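Local coordinates for crystal protein (Bacillus thuringiensis serovar dakota, PDB 2ZTB) that probably forms pores in the membranes of cancer cells it recognises, as a parasporin-2 toxin with an elongated, beta-rich, aerolysin-like pore-forming module, at residues A[68-73]-A[126-131]; A[81-86]-A[174-179]; A[95-100]-A[161-166]; A[104-109]-A[152-157]; A[181-186]-A[228-233]. One frame throughout, in Å; residues are numbered along the deposited sequence.

Interaction 1. Residues A[68-73]-A[126-131]; sequences VQYVNR and LSIKKV
Val68 and Ile128 sit across from each other with their CA atoms 8.2 Å apart, where strand 69-72 passes over strand 126-131. The segment axes come within 9.3 Å and their N-to-C directions differ by 36°, so side chains bridge the gap and the two strands do not pair edge to edge. Tyr70 spans the gap with its phenol. Its OH accepts the backbone N-H of Lys129 over 3.0 Å (OH to N), with 157° at the hydrogen. Water 1 lies in the plane of the ring, 2.6 Å from Tyr70 OH, and makes a weak bond on to Ser127 O. Ile128 CG2 touches the ring edge at 4.0 Å from Tyr70 CE2. Within its own strand, Val68 places CG1 over one ring face near the rim, which limits how the phenol can turn. The two Val68 methyls fork: CG1 meets Ile128 CD1 at 4.0 Å, while CG2 meets Leu126 CD1. Lys130 carries the far end of the contact. Bent at chi2 (74°), it brings NZ to Asn72 OD1 at 2.7 Å, the donor standing above the carbonyl plane. Lys129 turns its amine away, to a salt bridge with Glu137 on the partner strand 136-142. Strands 126-132 and 136-142 form a separate two-stranded hairpin, which by likeness to aerolysin-type toxins is probably the membrane-inserting element. Ile128 also packs on Phe185 and Val230 of the long sheet. Two direct hydrogen bonds beside a small apolar patch thus help hold this hairpin against strand 61-90, consistent with a segment that could be released when the pore forms.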
# COMPACT_ATOMS: atom_id res chain seq x y z
N VAL A 68 -4.34 4.05 -10.50
CA VAL A 68 -3.27 3.17 -10.05
C VAL A 68 -2.84 2.26 -11.19
O VAL A 68 -3.67 1.58 -11.79
CB VAL A 68 -3.75 2.31 -8.84
CG1 VAL A 68 -2.64 1.36 -8.35
CG2 VAL A 68 -4.24 3.20 -7.69
N GLN A 69 -1.54 2.26 -11.51
CA GLN A 69 -1.00 1.32 -12.49
C GLN A 69 -0.17 0.28 -11.77
O GLN A 69 0.64 0.63 -10.91
CB GLN A 69 -0.16 2.02 -13.56
CG GLN A 69 -0.77 3.30 -14.16
CD GLN A 69 -1.88 3.05 -15.19
OE1 GLN A 69 -2.59 3.99 -15.58
NE2 GLN A 69 -2.02 1.81 -15.63
N TYR A 70 -0.36 -0.98 -12.13
CA TYR A 70 0.33 -2.10 -11.51
C TYR A 70 1.40 -2.66 -12.43
O TYR A 70 1.24 -2.68 -13.65
CB TYR A 70 -0.66 -3.22 -11.17
CG TYR A 70 -1.75 -2.84 -10.19
CD1 TYR A 70 -2.90 -2.15 -10.61
CD2 TYR A 70 -1.64 -3.18 -8.85
CE1 TYR A 70 -3.90 -1.81 -9.71
CE2 TYR A 70 -2.63 -2.84 -7.94
CZ TYR A 70 -3.75 -2.17 -8.38
OH TYR A 70 -4.74 -1.85 -7.48
N VAL A 71 2.51 -3.09 -11.84
CA VAL A 71 3.58 -3.75 -12.58
C VAL A 71 3.97 -4.99 -11.80
O VAL A 71 4.37 -4.89 -10.64
CB VAL A 71 4.82 -2.83 -12.76
CG1 VAL A 71 5.88 -3.52 -13.62
CG2 VAL A 71 4.43 -1.50 -13.39
N ASN A 72 3.83 -6.14 -12.44
CA ASN A 72 4.24 -7.42 -11.88
C ASN A 72 5.74 -7.50 -11.60
O ASN A 72 6.56 -7.11 -12.42
CB ASN A 72 3.88 -8.56 -12.85
CG ASN A 72 2.50 -9.14 -12.61
OD1 ASN A 72 1.98 -9.11 -11.49
ND2 ASN A 72 1.90 -9.69 -13.67
N ARG A 73 6.07 -8.03 -10.42
CA ARG A 73 7.45 -8.35 -10.07
C ARG A 73 7.66 -9.84 -10.28
O ARG A 73 6.69 -10.59 -10.19
CB ARG A 73 7.70 -7.99 -8.60
CG ARG A 73 7.61 -6.51 -8.30
CD ARG A 73 8.96 -5.82 -8.49
NE ARG A 73 9.69 -6.32 -9.66
CZ ARG A 73 10.80 -5.77 -10.16
NH1 ARG A 73 11.32 -4.68 -9.60
NH2 ARG A 73 11.39 -6.32 -11.23
N LEU A 126 -7.40 3.99 -0.06
CA LEU A 126 -7.06 3.66 -1.42
C LEU A 126 -7.45 2.21 -1.71
O LEU A 126 -7.12 1.30 -0.94
CB LEU A 126 -5.56 3.88 -1.65
CG LEU A 126 -4.97 3.49 -3.00
CD1 LEU A 126 -5.37 4.50 -4.06
CD2 LEU A 126 -3.44 3.38 -2.90
N SER A 127 -8.16 1.99 -2.81
CA SER A 127 -8.54 0.65 -3.24
C SER A 127 -7.44 0.02 -4.08
O SER A 127 -7.02 0.57 -5.11
CB SER A 127 -9.87 0.66 -3.98
OG SER A 127 -10.91 1.12 -3.14
N ILE A 128 -6.96 -1.13 -3.60
CA ILE A 128 -5.94 -1.92 -4.27
C ILE A 128 -6.51 -3.32 -4.55
O ILE A 128 -6.99 -4.01 -3.64
CB ILE A 128 -4.60 -1.98 -3.44
CG1 ILE A 128 -3.95 -0.58 -3.34
CG2 ILE A 128 -3.61 -2.99 -4.02
CD1 ILE A 128 -3.58 0.07 -4.71
N LYS A 129 -6.49 -3.70 -5.82
CA LYS A 129 -6.94 -5.01 -6.26
C LYS A 129 -5.95 -5.61 -7.24
O LYS A 129 -5.58 -4.97 -8.22
CB LYS A 129 -8.32 -4.90 -6.90
CG LYS A 129 -9.46 -4.66 -5.91
CD LYS A 129 -10.72 -4.13 -6.59
CE LYS A 129 -11.98 -4.69 -5.93
NZ LYS A 129 -11.94 -6.18 -5.86
N LYS A 130 -5.54 -6.84 -6.98
CA LYS A 130 -4.62 -7.55 -7.86
C LYS A 130 -4.98 -9.03 -7.94
O LYS A 130 -5.17 -9.68 -6.91
CB LYS A 130 -3.17 -7.35 -7.38
CG LYS A 130 -2.11 -8.20 -8.07
CD LYS A 130 -1.82 -7.73 -9.48
CE LYS A 130 -1.09 -8.81 -10.26
NZ LYS A 130 -0.55 -8.28 -11.54
N VAL A 131 -5.08 -9.55 -9.16
CA VAL A 131 -5.25 -11.00 -9.34
C VAL A 131 -3.89 -11.68 -9.58
O VAL A 131 -3.22 -11.44 -10.59
CB VAL A 131 -6.25 -11.37 -10.48
CG1 VAL A 131 -6.32 -12.89 -10.66
CG2 VAL A 131 -7.64 -10.80 -10.20
O HOH W 1 -6.65 -0.22 -8.30

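Interaction 2. Residues A[81-86]-A[174-179]; sequences VILAQD and LTAKIA. With EDO (1,2-ethanediol), chain G.
Ile82 faces Thr175 as a non-hydrogen-bonded pair, CA atoms 4.5 Å apart, in two antiparallel strands whose segment axes make 150°. On that face Ile82 CD1 rests against Thr175 CG2 at 3.8 Å. The neighbouring carbonyl of Val81 takes the N-H of Ala176. One residue further the ladder slips: Leu83 N and Ala84 N both donate to Leu174 O, the first at 2.7 Å and almost straight onto the oxygen (162° at O), the second longer at 3.3 Å and on a lone pair. Leu174 N returns a bond to Ala84 O of 2.8 Å. This is a classic beta bulge, with Leu83 and Ala84 sharing Leu174, and it shifts the register by one inside the long strand 61-90. Leu83 CD1 lies against Ala176 CB at 4.0 Å. Ala84 CB packs on Leu174 CB at 3.8 Å. At the other end Val81 and Ile178 meet at about a right angle, CG2 of Val81 3.5 Å from CD1 of Ile178; with CG1 of Ile178 beside the backbone N (chi1 -61°), CD1 is carried toward Val81. Phe106 of strand 96-116 covers Leu83 and Ile178, and Phe238 of strand 223-247 touches Ala176. Past the bulge, Asp86 OD2 accepts a hydrogen bond from O1 of a 1,2-ethanediol, probably left from crystallisation, which is also hydrogen-bonded to Thr103 N.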
# COMPACT_ATOMS: atom_id res chain seq x y z
N VAL A 81 9.41 -27.19 1.25
CA VAL A 81 9.05 -26.81 2.60
C VAL A 81 8.28 -28.00 3.17
O VAL A 81 7.34 -28.46 2.54
CB VAL A 81 8.20 -25.52 2.60
CG1 VAL A 81 7.41 -25.37 3.89
CG2 VAL A 81 9.07 -24.32 2.41
N ILE A 82 8.71 -28.50 4.32
CA ILE A 82 8.01 -29.57 5.02
C ILE A 82 6.88 -28.98 5.83
O ILE A 82 7.11 -28.17 6.75
CB ILE A 82 8.95 -30.37 5.97
CG1 ILE A 82 10.32 -30.67 5.34
CG2 ILE A 82 8.27 -31.65 6.45
CD1 ILE A 82 10.30 -31.46 4.08
N LEU A 83 5.66 -29.37 5.49
CA LEU A 83 4.47 -28.91 6.22
C LEU A 83 4.05 -29.90 7.30
O LEU A 83 3.40 -29.52 8.27
CB LEU A 83 3.29 -28.66 5.27
CG LEU A 83 3.38 -27.55 4.22
CD1 LEU A 83 1.98 -27.29 3.65
CD2 LEU A 83 3.98 -26.25 4.79
N ALA A 84 4.42 -31.16 7.12
CA ALA A 84 4.09 -32.20 8.09
C ALA A 84 5.09 -33.31 7.94
O ALA A 84 5.62 -33.52 6.85
CB ALA A 84 2.68 -32.72 7.87
N GLN A 85 5.36 -34.00 9.04
CA GLN A 85 6.25 -35.13 9.03
C GLN A 85 5.87 -36.13 10.11
O GLN A 85 5.68 -35.77 11.27
CB GLN A 85 7.70 -34.67 9.21
CG GLN A 85 8.70 -35.77 8.94
CD GLN A 85 10.12 -35.34 9.19
OE1 GLN A 85 10.78 -35.87 10.08
NE2 GLN A 85 10.62 -34.41 8.41
N ASP A 86 5.76 -37.40 9.71
CA ASP A 86 5.36 -38.48 10.60
C ASP A 86 6.24 -39.69 10.35
O ASP A 86 6.62 -39.99 9.22
CB ASP A 86 3.87 -38.83 10.39
CG ASP A 86 2.93 -37.76 10.95
OD1 ASP A 86 2.83 -37.63 12.19
OD2 ASP A 86 2.31 -37.03 10.15
N LEU A 174 4.75 -34.30 4.28
CA LEU A 174 3.92 -33.50 3.40
C LEU A 174 4.73 -32.26 3.04
O LEU A 174 5.18 -31.53 3.93
CB LEU A 174 2.59 -33.11 4.06
CG LEU A 174 1.62 -32.25 3.24
CD1 LEU A 174 1.10 -32.98 2.02
CD2 LEU A 174 0.47 -31.81 4.10
N THR A 175 4.95 -32.04 1.75
CA THR A 175 5.77 -30.93 1.32
C THR A 175 5.01 -30.01 0.38
O THR A 175 4.04 -30.42 -0.24
CB THR A 175 7.06 -31.40 0.62
OG1 THR A 175 6.75 -31.88 -0.69
CG2 THR A 175 7.77 -32.51 1.45
N ALA A 176 5.47 -28.76 0.28
CA ALA A 176 4.89 -27.78 -0.61
C ALA A 176 5.94 -26.82 -1.16
O ALA A 176 7.08 -26.78 -0.69
CB ALA A 176 3.77 -27.02 0.11
N LYS A 177 5.56 -26.07 -2.19
CA LYS A 177 6.32 -24.91 -2.61
C LYS A 177 5.64 -23.67 -2.02
O LYS A 177 4.43 -23.67 -1.76
CB LYS A 177 6.40 -24.81 -4.13
CG LYS A 177 7.12 -25.96 -4.82
CD LYS A 177 7.21 -25.71 -6.32
CE LYS A 177 7.93 -26.83 -7.05
NZ LYS A 177 7.11 -28.07 -7.25
N ILE A 178 6.43 -22.62 -1.79
CA ILE A 178 5.90 -21.35 -1.39
C ILE A 178 6.13 -20.35 -2.51
O ILE A 178 7.24 -20.25 -3.05
CB ILE A 178 6.52 -20.85 -0.06
CG1 ILE A 178 6.22 -21.84 1.07
CG2 ILE A 178 6.01 -19.46 0.29
CD1 ILE A 178 6.97 -21.49 2.39
N ALA A 179 5.07 -19.64 -2.88
CA ALA A 179 5.15 -18.55 -3.86
C ALA A 179 5.04 -17.21 -3.15
O ALA A 179 4.05 -16.97 -2.44
CB ALA A 179 4.06 -18.68 -4.91
C1 EDO G . -0.55 -35.31 11.73
O1 EDO G . 0.17 -35.27 10.49
C2 EDO G . 0.14 -34.40 12.75
O2 EDO G . -0.73 -34.09 13.84

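Interaction 3. Residues A[95-100]-A[161-166]; sequences PFTTTI and TVTVPA
Phe96 and Val164 face each other as a hydrogen-bonded pair in an antiparallel ladder, their side chains side by side and pointing the same way. The Phe96 CB rises on the face shared with Thr98, Val162 and Val164, and CG then takes the slot between backbone N and carbonyl carbon (chi1 71°), which tips the ring over the partner strand. Phe96 CD2 is still 4.1 Å from Val164 CG1; CE1 lies at 3.8 Å and CE2 at 3.6 Å from that methyl, and at the ring edge Thr98 CG2 of the same strand lies in the ring plane. CZ, the tip, comes nearest, 3.5 Å from Val164 CG1. The methyl stands over the ring face 3.7 Å from its centroid, 21° off the normal, a CH-pi contact. On the other face of the sheet Thr99 OG1 and Thr161 OG1 share a hydrogen bond of 2.8 Å, and Thr97 CG2 leans on Thr163 OG1. Backbone bonds also link Thr98 with Val162. Here, far out from the molecule's centre, the ladder of strands 96-116 and 147-164 ends; Leu88 of strand 61-90 packs over the sheet face of Thr98 and Val162, Asn90 ND2 bonds Val164 O, and Arg170 and Ile172 of strand 168-199 pack on Val162.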
# COMPACT_ATOMS: atom_id res chain seq x y z
N PRO A 95 6.96 -57.38 8.57
CA PRO A 95 6.54 -56.13 7.96
C PRO A 95 5.03 -55.93 8.08
O PRO A 95 4.28 -56.91 8.15
CB PRO A 95 6.94 -56.31 6.48
CG PRO A 95 7.03 -57.78 6.28
CD PRO A 95 7.55 -58.30 7.58
N PHE A 96 4.59 -54.67 8.15
CA PHE A 96 3.17 -54.37 8.03
C PHE A 96 2.92 -53.22 7.04
O PHE A 96 3.78 -52.35 6.85
CB PHE A 96 2.51 -54.12 9.40
CG PHE A 96 2.90 -52.82 10.06
CD1 PHE A 96 3.77 -52.82 11.15
CD2 PHE A 96 2.37 -51.60 9.62
CE1 PHE A 96 4.12 -51.63 11.78
CE2 PHE A 96 2.72 -50.40 10.24
CZ PHE A 96 3.60 -50.41 11.33
N THR A 97 1.78 -53.25 6.37
CA THR A 97 1.37 -52.11 5.58
C THR A 97 0.14 -51.46 6.20
O THR A 97 -0.74 -52.15 6.74
CB THR A 97 1.20 -52.40 4.04
OG1 THR A 97 -0.16 -52.24 3.62
CG2 THR A 97 1.73 -53.75 3.67
N THR A 98 0.10 -50.13 6.14
CA THR A 98 -0.94 -49.36 6.80
C THR A 98 -1.25 -48.06 6.04
O THR A 98 -0.37 -47.49 5.40
CB THR A 98 -0.59 -49.08 8.28
OG1 THR A 98 -1.73 -48.56 8.95
CG2 THR A 98 0.57 -48.09 8.40
N THR A 99 -2.50 -47.64 6.12
CA THR A 99 -2.93 -46.39 5.52
C THR A 99 -3.03 -45.33 6.62
O THR A 99 -3.79 -45.47 7.58
CB THR A 99 -4.25 -46.54 4.74
OG1 THR A 99 -4.12 -47.62 3.80
CG2 THR A 99 -4.57 -45.27 3.97
N ILE A 100 -2.24 -44.28 6.48
CA ILE A 100 -2.25 -43.17 7.42
C ILE A 100 -2.68 -41.88 6.74
O ILE A 100 -2.68 -41.80 5.51
CB ILE A 100 -0.89 -42.99 8.15
CG1 ILE A 100 0.22 -42.59 7.16
CG2 ILE A 100 -0.52 -44.26 8.97
CD1 ILE A 100 1.30 -41.70 7.77
N THR A 161 -0.66 -45.05 1.77
CA THR A 161 -0.48 -46.44 2.15
C THR A 161 1.00 -46.79 2.11
O THR A 161 1.67 -46.61 1.09
CB THR A 161 -1.32 -47.36 1.24
OG1 THR A 161 -2.71 -47.03 1.42
CG2 THR A 161 -1.11 -48.84 1.58
N VAL A 162 1.52 -47.26 3.24
CA VAL A 162 2.96 -47.53 3.36
C VAL A 162 3.28 -48.88 4.02
O VAL A 162 2.62 -49.30 4.97
CB VAL A 162 3.79 -46.29 3.93
CG1 VAL A 162 2.89 -45.21 4.53
CG2 VAL A 162 4.90 -46.71 4.90
N THR A 163 4.27 -49.56 3.46
CA THR A 163 4.80 -50.80 4.04
C THR A 163 6.08 -50.46 4.79
O THR A 163 6.99 -49.83 4.23
CB THR A 163 5.10 -51.86 2.96
OG1 THR A 163 3.94 -52.08 2.16
CG2 THR A 163 5.55 -53.19 3.59
N VAL A 164 6.14 -50.86 6.05
CA VAL A 164 7.38 -50.69 6.81
C VAL A 164 7.96 -52.08 7.14
O VAL A 164 7.29 -52.90 7.79
CB VAL A 164 7.25 -49.69 8.03
CG1 VAL A 164 6.05 -50.02 8.91
CG2 VAL A 164 8.55 -49.63 8.85
N PRO A 165 9.17 -52.36 6.61
CA PRO A 165 9.85 -53.64 6.81
C PRO A 165 10.09 -53.99 8.28
O PRO A 165 9.90 -53.15 9.17
CB PRO A 165 11.18 -53.47 6.06
CG PRO A 165 11.30 -52.04 5.73
CD PRO A 165 9.93 -51.45 5.74
N ALA A 166 10.53 -55.23 8.50
CA ALA A 166 10.63 -55.88 9.82
C ALA A 166 11.07 -54.97 10.97
O ALA A 166 10.26 -54.60 11.81
CB ALA A 166 11.50 -57.14 9.73

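Interaction 4. Residues A[104-109]-A[152-157]; sequences GSFTNT and ETITVS. With EDO (1,2-ethanediol), chain F.
Gly104 pairs with Val156: its N donates to Val156 O, and Val156 N answers to Gly104 O at 2.9 Å, nearly linear at 171°. Ser105 turns to the other face, where its CB lies 3.4 Å from Ile154 O and beside Thr155 OG1. Phe106 returns to the face of Ile154 and Val156 and pairs with Ile154 through two backbone bonds, Phe106 N to Ile154 O being 2.9 Å. Its CB rests on Ile154 CG2 at 3.6 Å; then CG swings opposite the backbone N (chi1 -173°), carrying the ring away from the partner strand. Ser235 of strand 223-247 touches both Phe106 and Ile154. Thr107 sits across from Thr153 and sets CG2 near Glu152 O. Asn108 donates its backbone N to Glu152 O at 2.8 Å in a bent bond (140° at the hydrogen), and Glu152 N bonds Asn108 O at a longer 3.2 Å, so the ladder is less regular here. Asn108 OD1, 4.2 Å from Ile154 CG2, is buried without a partner in the model. Thr109 bonds through its backbone to Val233 of strand 223-247. A 1,2-ethanediol, probably from crystallisation, donates a hydrogen bond from O2 to Thr155 O at 3.0 Å. The two faces thus differ in chemistry: one is mixed, with Phe106, Ile154 and Val156 followed by Asn108 and the charged Glu152, while Ser105, Thr107, Thr153 and Thr155 give the other an exposed, hydroxyl-rich and uncharged surface that water can wet along this elongated module.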
# COMPACT_ATOMS: atom_id res chain seq x y z
N GLY A 104 -1.08 -31.05 7.45
CA GLY A 104 -0.35 -29.82 7.69
C GLY A 104 -1.26 -28.61 7.51
O GLY A 104 -2.31 -28.71 6.89
N SER A 105 -0.86 -27.48 8.09
CA SER A 105 -1.50 -26.21 7.74
C SER A 105 -0.51 -25.10 7.48
O SER A 105 0.59 -25.06 8.03
CB SER A 105 -2.56 -25.77 8.75
OG SER A 105 -2.04 -25.70 10.04
N PHE A 106 -0.93 -24.21 6.59
CA PHE A 106 -0.12 -23.13 6.12
C PHE A 106 -1.00 -21.89 6.20
O PHE A 106 -2.18 -21.95 5.84
CB PHE A 106 0.29 -23.42 4.68
CG PHE A 106 1.28 -22.45 4.11
CD1 PHE A 106 2.63 -22.73 4.14
CD2 PHE A 106 0.85 -21.28 3.49
CE1 PHE A 106 3.53 -21.86 3.59
CE2 PHE A 106 1.75 -20.40 2.94
CZ PHE A 106 3.09 -20.69 2.99
N THR A 107 -0.43 -20.80 6.69
CA THR A 107 -1.16 -19.55 6.77
C THR A 107 -0.71 -18.64 5.63
O THR A 107 0.45 -18.18 5.60
CB THR A 107 -1.02 -18.91 8.16
OG1 THR A 107 -1.53 -19.82 9.13
CG2 THR A 107 -1.80 -17.61 8.25
N ASN A 108 -1.62 -18.43 4.67
CA ASN A 108 -1.37 -17.54 3.54
C ASN A 108 -1.42 -16.12 4.03
O ASN A 108 -2.27 -15.79 4.85
CB ASN A 108 -2.44 -17.71 2.44
CG ASN A 108 -2.48 -19.09 1.82
OD1 ASN A 108 -1.50 -19.86 1.85
ND2 ASN A 108 -3.60 -19.42 1.22
N THR A 109 -0.51 -15.28 3.55
CA THR A 109 -0.59 -13.84 3.84
C THR A 109 -0.74 -13.01 2.57
O THR A 109 -0.16 -13.33 1.52
CB THR A 109 0.62 -13.33 4.66
OG1 THR A 109 1.83 -13.65 3.99
CG2 THR A 109 0.63 -13.94 6.05
N GLU A 152 -5.31 -16.06 5.66
CA GLU A 152 -6.27 -17.16 5.49
C GLU A 152 -5.53 -18.48 5.73
O GLU A 152 -4.36 -18.61 5.42
CB GLU A 152 -6.93 -17.14 4.09
CG GLU A 152 -7.76 -15.87 3.69
CD GLU A 152 -9.01 -15.54 4.57
OE1 GLU A 152 -9.30 -16.23 5.58
OE2 GLU A 152 -9.70 -14.54 4.24
N THR A 153 -6.23 -19.47 6.28
CA THR A 153 -5.62 -20.75 6.65
C THR A 153 -5.92 -21.87 5.64
O THR A 153 -7.10 -22.09 5.33
CB THR A 153 -6.19 -21.22 8.01
OG1 THR A 153 -6.33 -20.10 8.90
CG2 THR A 153 -5.30 -22.31 8.65
N ILE A 154 -4.90 -22.57 5.14
CA ILE A 154 -5.08 -23.78 4.33
C ILE A 154 -4.64 -25.01 5.11
O ILE A 154 -3.48 -25.08 5.51
CB ILE A 154 -4.38 -23.76 2.91
CG1 ILE A 154 -4.62 -25.07 2.14
CG2 ILE A 154 -2.90 -23.61 3.00
CD1 ILE A 154 -4.39 -25.00 0.59
N THR A 155 -5.57 -25.94 5.34
CA THR A 155 -5.28 -27.23 5.96
C THR A 155 -5.29 -28.28 4.85
O THR A 155 -6.25 -28.35 4.06
CB THR A 155 -6.32 -27.59 7.07
OG1 THR A 155 -6.36 -26.55 8.04
CG2 THR A 155 -5.94 -28.83 7.78
N VAL A 156 -4.23 -29.08 4.78
CA VAL A 156 -4.12 -30.12 3.76
C VAL A 156 -3.85 -31.47 4.42
O VAL A 156 -2.85 -31.64 5.12
CB VAL A 156 -3.00 -29.80 2.69
CG1 VAL A 156 -2.85 -30.94 1.68
CG2 VAL A 156 -3.30 -28.51 1.97
N SER A 157 -4.76 -32.42 4.20
CA SER A 157 -4.58 -33.80 4.61
C SER A 157 -4.37 -34.70 3.40
O SER A 157 -5.00 -34.51 2.37
CB SER A 157 -5.80 -34.31 5.38
OG SER A 157 -5.85 -33.76 6.67
C1 EDO F . -8.58 -31.63 7.12
O1 EDO F . -7.17 -31.76 6.89
C2 EDO F . -9.11 -30.63 6.11
O2 EDO F . -8.07 -30.44 5.14

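Interaction 5. Residues A[181-186]-A[228-233]; sequences ESADFS and GTVTNV
Glu181 and Asn232, Ala183 and Val230, Phe185 and Gly228 form three hydrogen-bonded pairs of one antiparallel ladder, with segment axes at 156°. Each pair makes two backbone bonds; Val230 N to Ala183 O is 2.9 Å. Among side chains, Thr229 OG1 donates a hydrogen bond to Asp184 OD1 at 2.9 Å, the two lying side by side on one face. On that same face Ser182 CB abuts Thr231 OG1 at 3.5 Å. At the other end water 2 sits 2.7 Å from Asn232 ND2, whose N-H it accepts, and close to Glu181 OE1. The aromatic contact is Phe185 on Gly228: with CG between backbone N and carbonyl carbon (chi1 60°), the ring lies back across the partner strand, and Gly228 CA stands 3.8 Å from its centroid, 20° off the normal, a CH-pi contact over the face. Glycine has no side chain to hold the ring off the backbone. Apolar packing adds Ala183 CB on Val230 CG1 at 4.0 Å. Outside, Glu181 takes the N-H groups of Ile134 and Gly135 at the turn of the 126-142 hairpin, and Asn232 OD1 bonds Ser110 OG. A buried carboxylate held by these two N-H groups, with a water close by, thus joins the sheet to the turn of the probable membrane-inserting hairpin.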
# COMPACT_ATOMS: atom_id res chain seq x y z
N GLU A 181 4.40 -13.81 -4.41
CA GLU A 181 3.98 -13.07 -5.59
C GLU A 181 3.80 -11.61 -5.22
O GLU A 181 3.36 -11.29 -4.11
CB GLU A 181 2.68 -13.64 -6.15
CG GLU A 181 2.79 -15.07 -6.67
CD GLU A 181 1.44 -15.59 -7.09
OE1 GLU A 181 0.59 -15.79 -6.20
OE2 GLU A 181 1.22 -15.78 -8.31
N SER A 182 4.16 -10.73 -6.14
CA SER A 182 3.97 -9.31 -5.89
C SER A 182 3.86 -8.46 -7.14
O SER A 182 4.27 -8.85 -8.22
CB SER A 182 5.07 -8.76 -4.96
OG SER A 182 6.32 -8.83 -5.60
N ALA A 183 3.27 -7.28 -6.94
CA ALA A 183 3.20 -6.26 -7.96
C ALA A 183 3.47 -4.92 -7.31
O ALA A 183 2.90 -4.62 -6.26
CB ALA A 183 1.83 -6.28 -8.63
N ASP A 184 4.33 -4.13 -7.93
CA ASP A 184 4.44 -2.71 -7.59
C ASP A 184 3.30 -1.93 -8.21
O ASP A 184 2.79 -2.29 -9.28
CB ASP A 184 5.77 -2.12 -8.06
CG ASP A 184 6.95 -2.67 -7.28
OD1 ASP A 184 6.76 -3.04 -6.10
OD2 ASP A 184 8.05 -2.73 -7.84
N PHE A 185 2.91 -0.85 -7.55
CA PHE A 185 1.95 0.07 -8.15
C PHE A 185 2.35 1.52 -7.94
O PHE A 185 3.17 1.84 -7.08
CB PHE A 185 0.51 -0.23 -7.67
CG PHE A 185 0.32 -0.13 -6.18
CD1 PHE A 185 0.12 1.13 -5.57
CD2 PHE A 185 0.31 -1.27 -5.38
CE1 PHE A 185 -0.07 1.23 -4.18
CE2 PHE A 185 0.13 -1.18 -3.98
CZ PHE A 185 -0.06 0.08 -3.38
N SER A 186 1.81 2.40 -8.77
CA SER A 186 2.02 3.84 -8.61
C SER A 186 0.79 4.55 -9.15
O SER A 186 -0.01 3.95 -9.86
CB SER A 186 3.30 4.31 -9.31
OG SER A 186 3.25 4.05 -10.70
N GLY A 228 3.64 1.86 -4.08
CA GLY A 228 3.45 0.79 -3.12
C GLY A 228 3.68 -0.55 -3.76
O GLY A 228 4.09 -0.62 -4.91
N THR A 229 3.40 -1.58 -2.97
CA THR A 229 3.53 -2.97 -3.38
C THR A 229 2.39 -3.79 -2.79
O THR A 229 1.97 -3.58 -1.65
CB THR A 229 4.88 -3.56 -2.92
OG1 THR A 229 5.94 -2.71 -3.37
CG2 THR A 229 5.11 -4.98 -3.50
N VAL A 230 1.90 -4.73 -3.58
CA VAL A 230 0.94 -5.73 -3.11
C VAL A 230 1.58 -7.12 -3.24
O VAL A 230 2.01 -7.51 -4.32
CB VAL A 230 -0.45 -5.58 -3.80
CG1 VAL A 230 -0.33 -5.58 -5.32
CG2 VAL A 230 -1.43 -6.65 -3.32
N THR A 231 1.75 -7.79 -2.09
CA THR A 231 2.36 -9.11 -1.98
C THR A 231 1.34 -10.18 -1.52
O THR A 231 0.36 -9.88 -0.81
CB THR A 231 3.56 -9.10 -1.06
OG1 THR A 231 4.52 -8.15 -1.54
CG2 THR A 231 4.24 -10.45 -1.00
N ASN A 232 1.54 -11.42 -1.99
CA ASN A 232 0.76 -12.57 -1.54
C ASN A 232 1.75 -13.71 -1.35
O ASN A 232 2.61 -13.94 -2.20
CB ASN A 232 -0.35 -12.92 -2.55
CG ASN A 232 -1.36 -13.94 -1.99
OD1 ASN A 232 -2.40 -13.58 -1.45
ND2 ASN A 232 -1.05 -15.23 -2.12
N VAL A 233 1.69 -14.35 -0.18
CA VAL A 233 2.51 -15.55 0.11
C VAL A 233 1.56 -16.73 0.32
O VAL A 233 0.66 -16.70 1.17
CB VAL A 233 3.52 -15.34 1.29
CG1 VAL A 233 4.45 -16.56 1.46
CG2 VAL A 233 4.40 -14.09 1.05
O HOH W 2 0.90 -16.38 -3.61

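In the fold
All five contacts lie along one elongated beta module. Interactions 1 and 5 sit near the chain's centre, 7 Å apart between centres, and are joined where strand 61-90 pairs with strand 168-199. Interaction 2 uses the same two strands farther out, its centre about 29 Å from that of interaction 1. Interactions 3 and 4 share strands 96-116 and 147-164; interaction 4 lies about 11 Å from interaction 2, centre to centre, and packs on it, while interaction 3 is 51 Å from the chain's centre. Along the chain, 4 nests in 3 and 3 in 2, interaction 1 alternates with all three, and 5 follows. Interactions 1 and 5 both hold the separate hairpin probably used for membrane insertion.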